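Local coordinates for 5-Carboxyvanillate Decarboxylase (PDB 4QRN), which probably removes a carboxyl group from 5-carboxyvanillate as a metal-dependent decarboxylase, and here holds manganese and a nitro-substituted substrate-like inhibitor, at residues Arg47-Val52 against Pro114-Leu119; Trp70-Tyr73 against Pro77-Arg80. All blocks are in the same frame, centred on the assembly; numbering follows the deposited sequence.

Leaving strand 38-44, the chain enters helix 47-59, whose first turns form one side of contact 1. It then runs through helices 64-75 and 79-89, and contact 2 joins these two consecutive helices across the short connection at 76-78. After helix 93-101 and strand 106-111 the chain reaches the loop 114-119, which packs back on helix 47-59 and closes contact 1 over 61 intervening residues. The short closure of contact 2 therefore falls wholly within the long one. W70 of contact 2 touches contact 1: its NE1 lies 3.4 Å from CD of P114, and its CZ3 lies 3.6 Å from CD1 of I50. Strands 38-44 and 106-111 are parallel neighbours in one sheet.

Contact 1. Residues Arg47-Val52 against Pro114-Leu119; sequences REIIDV and PGVQPL
V52 and L119 reach for each other tip to tip, with CG1 of V52 3.9 Å from CG of L119 and both leucine methyls close by. That valine methyl stands anti to the backbone N (chi1 173°), which aims it off the helix at the fork of the leucine. One turn earlier, I49 meets V116 differently: the two side chains cross obliquely, and CD1 of I49 touches CG1 of V116 at 3.9 Å. The other branch of I49, CG2, lies 4.1 Å from the carbonyl O of G115, an oxygen that is hydrogen-bonded to the hydroxyl of Y53 on the same helix. Two turns shape the loop facing the helix, a type II' turn from P114 to Q117 and a type I turn from V116 to L119, closed by Q117 N to P114 O (3.2 Å) and L119 N to V116 O (3.1 Å). Helix 122-142 also packs on V52 and V116. No hydrogen bond runs directly between 47-52 and 114-119, so their meeting is apolar packing of buried branched side chains, while polar backbone atoms of the loop bond within its turns and to residues beyond both segments: NE2 of Q156 is hydrogen-bonded to the carbonyl O of V116 and of L119.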
ATOM      1  N   ARG A  47       0.585 -11.464 -29.965  1.00 10.91           N
ATOM      2  CA  ARG A  47       1.043 -10.360 -30.793  1.00 11.62           C
ATOM      3  C   ARG A  47      -0.119  -9.478 -31.227  1.00 10.73           C
ATOM      4  O   ARG A  47       0.010  -8.247 -31.261  1.00 11.27           O
ATOM      5  CB  ARG A  47       1.785 -10.915 -32.014  1.00 13.95           C
ATOM      6  CG  ARG A  47       2.478  -9.877 -32.906  1.00 16.95           C
ATOM      7  CD  ARG A  47       3.651  -9.214 -32.185  1.00 19.60           C
ATOM      8  NE  ARG A  47       3.289  -7.862 -31.821  1.00 20.67           N
ATOM      9  CZ  ARG A  47       4.103  -6.969 -31.274  1.00 21.46           C
ATOM     10  NH1 ARG A  47       5.354  -7.288 -30.952  1.00 21.84           N
ATOM     11  NH2 ARG A  47       3.641  -5.753 -31.023  1.00 22.06           N
ATOM     12  N   GLU A  48      -1.251 -10.091 -31.564  1.00 11.06           N
ATOM     13  CA  GLU A  48      -2.359  -9.280 -32.051  1.00 11.77           C
ATOM     14  C   GLU A  48      -2.933  -8.375 -30.960  1.00 10.60           C
ATOM     15  O   GLU A  48      -3.365  -7.260 -31.272  1.00 10.95           O
ATOM     16  CB  GLU A  48      -3.456 -10.125 -32.701  1.00 13.52           C
ATOM     17  CG  GLU A  48      -4.104 -11.109 -31.793  1.00 15.19           C
ATOM     18  CD  GLU A  48      -5.088 -12.018 -32.508  1.00 16.41           C
ATOM     19  OE1 GLU A  48      -5.174 -11.977 -33.764  1.00 18.34           O
ATOM     20  OE2 GLU A  48      -5.772 -12.798 -31.803  1.00 16.04           O
ATOM     21  N   ILE A  49      -2.896  -8.795 -29.690  1.00  9.39           N
ATOM     22  CA  ILE A  49      -3.384  -7.920 -28.630  1.00  9.34           C
ATOM     23  C   ILE A  49      -2.374  -6.798 -28.368  1.00  9.30           C
ATOM     24  O   ILE A  49      -2.766  -5.656 -28.201  1.00  9.83           O
ATOM     25  CB  ILE A  49      -3.762  -8.717 -27.368  1.00  9.43           C
ATOM     26  CG1 ILE A  49      -5.056  -9.504 -27.644  1.00  9.93           C
ATOM     27  CG2 ILE A  49      -3.968  -7.769 -26.159  1.00  9.92           C
ATOM     28  CD1 ILE A  49      -5.424 -10.494 -26.570  1.00 10.38           C
ATOM     29  N   ILE A  50      -1.076  -7.103 -28.345  1.00  9.27           N
ATOM     30  CA  ILE A  50      -0.086  -6.030 -28.209  0.65  9.95           C
ATOM     31  C   ILE A  50      -0.236  -5.019 -29.362  1.00 10.18           C
ATOM     32  O   ILE A  50      -0.120  -3.815 -29.148  1.00 10.67           O
ATOM     33  CB  ILE A  50       1.372  -6.561 -28.096  0.65 10.57           C
ATOM     34  CG1 ILE A  50       1.517  -7.595 -26.956  0.65 10.14           C
ATOM     35  CG2 ILE A  50       2.360  -5.403 -27.888  0.65 11.68           C
ATOM     36  CD1 ILE A  50       1.018  -7.127 -25.596  0.65 10.34           C
ATOM     37  N   ASP A  51      -0.511  -5.508 -30.573  1.00 10.54           N
ATOM     38  CA  ASP A  51      -0.723  -4.594 -31.694  1.00 11.08           C
ATOM     39  C   ASP A  51      -1.940  -3.692 -31.468  1.00 10.51           C
ATOM     40  O   ASP A  51      -1.927  -2.533 -31.879  1.00 11.26           O
ATOM     41  CB  ASP A  51      -0.906  -5.377 -32.991  1.00 12.46           C
ATOM     42  CG  ASP A  51       0.377  -5.981 -33.504  1.00 15.07           C
ATOM     43  OD1 ASP A  51       1.464  -5.622 -33.011  1.00 15.93           O
ATOM     44  OD2 ASP A  51       0.277  -6.829 -34.412  1.00 17.20           O
ATOM     45  N   VAL A  52      -2.991  -4.195 -30.809  1.00 10.41           N
ATOM     46  CA  VAL A  52      -4.117  -3.322 -30.462  1.00 10.40           C
ATOM     47  C   VAL A  52      -3.670  -2.249 -29.470  1.00  9.77           C
ATOM     48  O   VAL A  52      -4.053  -1.075 -29.623  1.00 10.30           O
ATOM     49  CB  VAL A  52      -5.317  -4.097 -29.878  1.00 11.91           C
ATOM     50  CG1 VAL A  52      -6.390  -3.126 -29.368  1.00 12.39           C
ATOM     51  CG2 VAL A  52      -5.884  -5.038 -30.934  1.00 12.98           C
ATOM     52  N   PRO A 114      -3.079  -5.477 -19.424  1.00  7.16           N
ATOM     53  CA  PRO A 114      -4.468  -5.470 -18.949  1.00  7.64           C
ATOM     54  C   PRO A 114      -5.415  -6.369 -19.741  1.00  7.42           C
ATOM     55  O   PRO A 114      -6.639  -6.205 -19.657  1.00  7.77           O
ATOM     56  CB  PRO A 114      -4.863  -4.003 -19.138  1.00  8.24           C
ATOM     57  CG  PRO A 114      -4.171  -3.641 -20.423  1.00  8.36           C
ATOM     58  CD  PRO A 114      -2.811  -4.300 -20.282  1.00  8.14           C
ATOM     59  N   GLY A 115      -4.877  -7.311 -20.512  1.00  7.23           N
ATOM     60  CA  GLY A 115      -5.740  -8.174 -21.300  1.00  7.88           C
ATOM     61  C   GLY A 115      -6.553  -7.369 -22.300  1.00  7.51           C
ATOM     62  O   GLY A 115      -6.060  -6.392 -22.885  1.00  8.30           O
ATOM     63  N   VAL A 116      -7.812  -7.754 -22.503  1.00  7.73           N
ATOM     64  CA  VAL A 116      -8.681  -7.004 -23.416  1.00  8.46           C
ATOM     65  C   VAL A 116      -9.574  -6.015 -22.687  1.00  8.37           C
ATOM     66  O   VAL A 116     -10.438  -5.380 -23.294  1.00  8.72           O
ATOM     67  CB  VAL A 116      -9.551  -7.938 -24.288  1.00  8.64           C
ATOM     68  CG1 VAL A 116      -8.672  -8.885 -25.093  1.00  9.61           C
ATOM     69  CG2 VAL A 116     -10.574  -8.700 -23.468  1.00  9.16           C
ATOM     70  N   GLN A 117      -9.361  -5.870 -21.384  1.00  7.98           N
ATOM     71  CA  GLN A 117     -10.208  -5.012 -20.572  1.00  8.31           C
ATOM     72  C   GLN A 117     -10.287  -3.548 -21.031  1.00  8.10           C
ATOM     73  O   GLN A 117     -11.348  -2.946 -20.935  1.00  8.79           O
ATOM     74  CB  GLN A 117      -9.813  -5.131 -19.091  1.00  8.06           C
ATOM     75  CG  GLN A 117      -9.947  -6.589 -18.639  1.00  8.28           C
ATOM     76  CD  GLN A 117      -9.503  -6.884 -17.240  1.00  7.94           C
ATOM     77  OE1 GLN A 117      -9.011  -7.990 -17.001  1.00 10.05           O
ATOM     78  NE2 GLN A 117      -9.672  -5.950 -16.308  1.00  8.41           N
ATOM     79  N   PRO A 118      -9.186  -2.975 -21.568  1.00  8.59           N
ATOM     80  CA  PRO A 118      -9.279  -1.556 -21.959  1.00  8.98           C
ATOM     81  C   PRO A 118      -9.998  -1.306 -23.290  1.00  9.31           C
ATOM     82  O   PRO A 118     -10.204  -0.137 -23.639  1.00 10.12           O
ATOM     83  CB  PRO A 118      -7.811  -1.136 -22.102  1.00  9.85           C
ATOM     84  CG  PRO A 118      -7.041  -2.132 -21.318  1.00 10.38           C
ATOM     85  CD  PRO A 118      -7.785  -3.429 -21.491  1.00  9.24           C
ATOM     86  N   LEU A 119     -10.301  -2.363 -24.040  1.00  9.78           N
ATOM     87  CA  LEU A 119     -10.767  -2.193 -25.420  1.00 10.95           C
ATOM     88  C   LEU A 119     -12.181  -1.647 -25.459  1.00 12.09           C
ATOM     89  O   LEU A 119     -13.092  -2.136 -24.765  1.00 12.68           O
ATOM     90  CB  LEU A 119     -10.683  -3.513 -26.168  1.00 11.46           C
ATOM     91  CG  LEU A 119      -9.338  -3.812 -26.839  1.00 11.70           C
ATOM     92  CD1 LEU A 119      -8.156  -3.772 -25.881  1.00 12.26           C
ATOM     93  CD2 LEU A 119      -9.422  -5.154 -27.542  1.00 12.88           C
TER

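Contact 2. Residues Trp70-Tyr73 against Pro77-Arg80; sequences WGFY and PSER. With 1DF (4-hydroxy-3-methoxy-5-nitrobenzoic acid), chain F.
R80 lays its guanidinium beside the hydroxyl of Y73, and NH1 gives a hydrogen bond to OH at 2.8 Å, with an N-H...O angle of 149°. The oxygen sits 20° out of the guanidinium plane, and the tyrosine ring is turned 64° against that plane, so the two groups meet edge to edge without stacking. An extended chain, straight from the backbone N through to NE, carries the arginine this far. The pair grips the carboxylate of the bound 4-hydroxy-3-methoxy-5-nitrobenzoic acid: Y73 OH donates to O2 at 2.5 Å, and R80 NH2 donates to O1 at 3.0 Å. Thus the hydroxyl accepts from the arginine while donating to the ligand, and the arginine's positive charge probably strengthens that donation. R274 of the second subunit and the carbonyl of Y339 add bonds to the ligand and to NH2 respectively. F72 completes the contact, its CZ 3.7 Å from OG of S78, an N-cap serine whose hydroxyl bonds to S76 and to the backbone N of A81. Helix 64-75 thus lies against the start of helix 79-89, with A81 and I84 of the latter packing on Y73, and the second subunit contributes S285 against F72 and S78.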
ATOM      1  N   TRP A  70       2.602  -0.233 -21.754  1.00  8.49           N
ATOM      2  CA  TRP A  70       2.774  -0.907 -23.032  1.00  8.65           C
ATOM      3  C   TRP A  70       3.551  -0.058 -24.034  1.00  8.86           C
ATOM      4  O   TRP A  70       4.210  -0.610 -24.896  1.00  9.46           O
ATOM      5  CB  TRP A  70       1.429  -1.464 -23.563  1.00  8.84           C
ATOM      6  CG  TRP A  70       1.153  -2.715 -22.775  1.00  8.07           C
ATOM      7  CD1 TRP A  70       0.265  -2.889 -21.748  1.00  8.42           C
ATOM      8  CD2 TRP A  70       1.915  -3.910 -22.854  1.00  8.46           C
ATOM      9  NE1 TRP A  70       0.414  -4.145 -21.193  1.00  9.11           N
ATOM     10  CE2 TRP A  70       1.428  -4.783 -21.854  1.00  8.80           C
ATOM     11  CE3 TRP A  70       2.975  -4.330 -23.667  1.00  9.92           C
ATOM     12  CZ2 TRP A  70       1.971  -6.028 -21.634  1.00  9.79           C
ATOM     13  CZ3 TRP A  70       3.495  -5.597 -23.451  1.00 10.98           C
ATOM     14  CH2 TRP A  70       2.984  -6.417 -22.449  1.00 10.74           C
ATOM     15  N   GLY A  71       3.540   1.267 -23.899  1.00  9.64           N
ATOM     16  CA  GLY A  71       4.511   2.063 -24.637  1.00 11.30           C
ATOM     17  C   GLY A  71       5.920   1.601 -24.273  1.00 11.86           C
ATOM     18  O   GLY A  71       6.818   1.473 -25.117  1.00 14.67           O
ATOM     19  N   PHE A  72       6.131   1.306 -22.995  1.00 10.89           N
ATOM     20  CA  PHE A  72       7.435   0.804 -22.541  1.00 11.62           C
ATOM     21  C   PHE A  72       7.727  -0.601 -23.074  1.00 10.84           C
ATOM     22  O   PHE A  72       8.706  -0.803 -23.797  1.00 11.75           O
ATOM     23  CB  PHE A  72       7.541   0.841 -21.003  1.00 11.67           C
ATOM     24  CG  PHE A  72       8.849   0.305 -20.468  1.00 11.15           C
ATOM     25  CD1 PHE A  72      10.023   1.036 -20.628  1.00 12.07           C
ATOM     26  CD2 PHE A  72       8.917  -0.930 -19.831  1.00 12.10           C
ATOM     27  CE1 PHE A  72      11.233   0.546 -20.132  1.00 12.20           C
ATOM     28  CE2 PHE A  72      10.120  -1.424 -19.347  1.00 12.77           C
ATOM     29  CZ  PHE A  72      11.282  -0.683 -19.502  1.00 13.12           C
ATOM     30  N   TYR A  73       6.900  -1.590 -22.756  1.00  9.94           N
ATOM     31  CA  TYR A  73       7.290  -2.945 -23.138  1.00 10.56           C
ATOM     32  C   TYR A  73       7.292  -3.159 -24.636  1.00 10.62           C
ATOM     33  O   TYR A  73       8.123  -3.918 -25.141  1.00 11.87           O
ATOM     34  CB  TYR A  73       6.447  -4.029 -22.420  1.00 10.34           C
ATOM     35  CG  TYR A  73       6.845  -4.125 -20.974  1.00 10.24           C
ATOM     36  CD1 TYR A  73       8.128  -4.543 -20.621  1.00 10.77           C
ATOM     37  CD2 TYR A  73       5.972  -3.760 -19.966  1.00  9.49           C
ATOM     38  CE1 TYR A  73       8.524  -4.561 -19.296  1.00 10.51           C
ATOM     39  CE2 TYR A  73       6.367  -3.781 -18.644  1.00  9.92           C
ATOM     40  CZ  TYR A  73       7.633  -4.173 -18.317  1.00 10.14           C
ATOM     41  OH  TYR A  73       8.045  -4.167 -17.011  1.00 11.09           O
ATOM     42  N   PRO A  77      13.920   0.136 -26.063  1.00 11.06           N
ATOM     43  CA  PRO A  77      15.099  -0.625 -26.514  1.00 11.99           C
ATOM     44  C   PRO A  77      15.873  -1.250 -25.356  1.00 11.69           C
ATOM     45  O   PRO A  77      16.922  -1.852 -25.587  1.00 13.31           O
ATOM     46  CB  PRO A  77      15.966   0.450 -27.183  1.00 12.93           C
ATOM     47  CG  PRO A  77      15.680   1.672 -26.347  1.00 13.45           C
ATOM     48  CD  PRO A  77      14.194   1.587 -26.001  1.00 12.46           C
ATOM     49  N   SER A  78      15.392  -1.077 -24.127  1.00 10.05           N
ATOM     50  CA  SER A  78      16.092  -1.636 -22.989  1.00  9.85           C
ATOM     51  C   SER A  78      16.219  -3.141 -23.086  1.00  8.57           C
ATOM     52  O   SER A  78      15.333  -3.856 -23.589  1.00  8.90           O
ATOM     53  CB  SER A  78      15.414  -1.242 -21.682  1.00  9.99           C
ATOM     54  OG  SER A  78      14.141  -1.873 -21.526  1.00  9.23           O
ATOM     55  N   GLU A  79      17.303  -3.634 -22.533  1.00  9.00           N
ATOM     56  CA  GLU A  79      17.503  -5.066 -22.458  1.00  9.45           C
ATOM     57  C   GLU A  79      16.336  -5.752 -21.739  1.00  8.58           C
ATOM     58  O   GLU A  79      15.837  -6.794 -22.180  1.00  9.60           O
ATOM     59  CB  GLU A  79      18.827  -5.307 -21.744  1.00 11.31           C
ATOM     60  CG  GLU A  79      19.290  -6.720 -21.669  1.00 13.90           C
ATOM     61  CD  GLU A  79      20.751  -6.820 -21.153  1.00 16.01           C
ATOM     62  OE1 GLU A  79      21.253  -7.964 -21.043  1.00 17.20           O
ATOM     63  OE2 GLU A  79      21.407  -5.765 -20.855  1.00 16.46           O
ATOM     64  N   ARG A  80      15.926  -5.193 -20.602  1.00  7.75           N
ATOM     65  CA  ARG A  80      14.865  -5.816 -19.844  1.00  8.45           C
ATOM     66  C   ARG A  80      13.559  -5.880 -20.649  1.00  7.99           C
ATOM     67  O   ARG A  80      12.913  -6.940 -20.702  1.00  8.76           O
ATOM     68  CB  ARG A  80      14.647  -5.101 -18.514  1.00  8.72           C
ATOM     69  CG  ARG A  80      13.480  -5.665 -17.716  1.00  8.96           C
ATOM     70  CD  ARG A  80      13.425  -5.093 -16.286  1.00  9.13           C
ATOM     71  NE  ARG A  80      12.347  -5.751 -15.559  1.00  8.97           N
ATOM     72  CZ  ARG A  80      11.066  -5.385 -15.601  1.00  8.17           C
ATOM     73  NH1 ARG A  80      10.689  -4.261 -16.194  1.00  8.86           N
ATOM     74  NH2 ARG A  80      10.161  -6.173 -15.033  1.00  8.08           N
TER
HETATM   75  C1  1DF F 402       5.148  -6.114 -14.537  0.91  7.13           C
HETATM   76  CO1 1DF F 402       5.045  -6.851 -13.391  0.91  7.49           C
HETATM   77  CO2 1DF F 402       4.143  -6.230 -15.523  0.91  7.25           C
HETATM   78  CM1 1DF F 402       3.950  -7.777 -13.327  0.91  7.35           C
HETATM   79  CM2 1DF F 402       3.196  -7.233 -15.473  0.91  7.21           C
HETATM   80  OM  1DF F 402       2.234  -7.420 -16.425  0.91  7.81           O
HETATM   81  CZ  1DF F 402       3.153  -8.127 -14.413  0.91  6.97           C
HETATM   82  CC  1DF F 402       6.243  -5.135 -14.747  0.91  7.68           C
HETATM   83  CV  1DF F 402       2.057  -6.380 -17.387  0.91  8.43           C
HETATM   84  O1  1DF F 402       7.384  -5.369 -14.169  0.91  8.13           O
HETATM   85  O2  1DF F 402       6.034  -4.158 -15.474  0.91  8.02           O
HETATM   86  O3  1DF F 402       2.389  -9.180 -14.416  0.91  7.96           O
HETATM   87  N   1DF F 402       3.569  -8.185 -11.931  0.91 10.98           N
HETATM   88  O11 1DF F 402       2.596  -8.847 -11.700  0.91 12.10           O
HETATM   89  O22 1DF F 402       4.220  -7.667 -10.982  0.91 12.55           O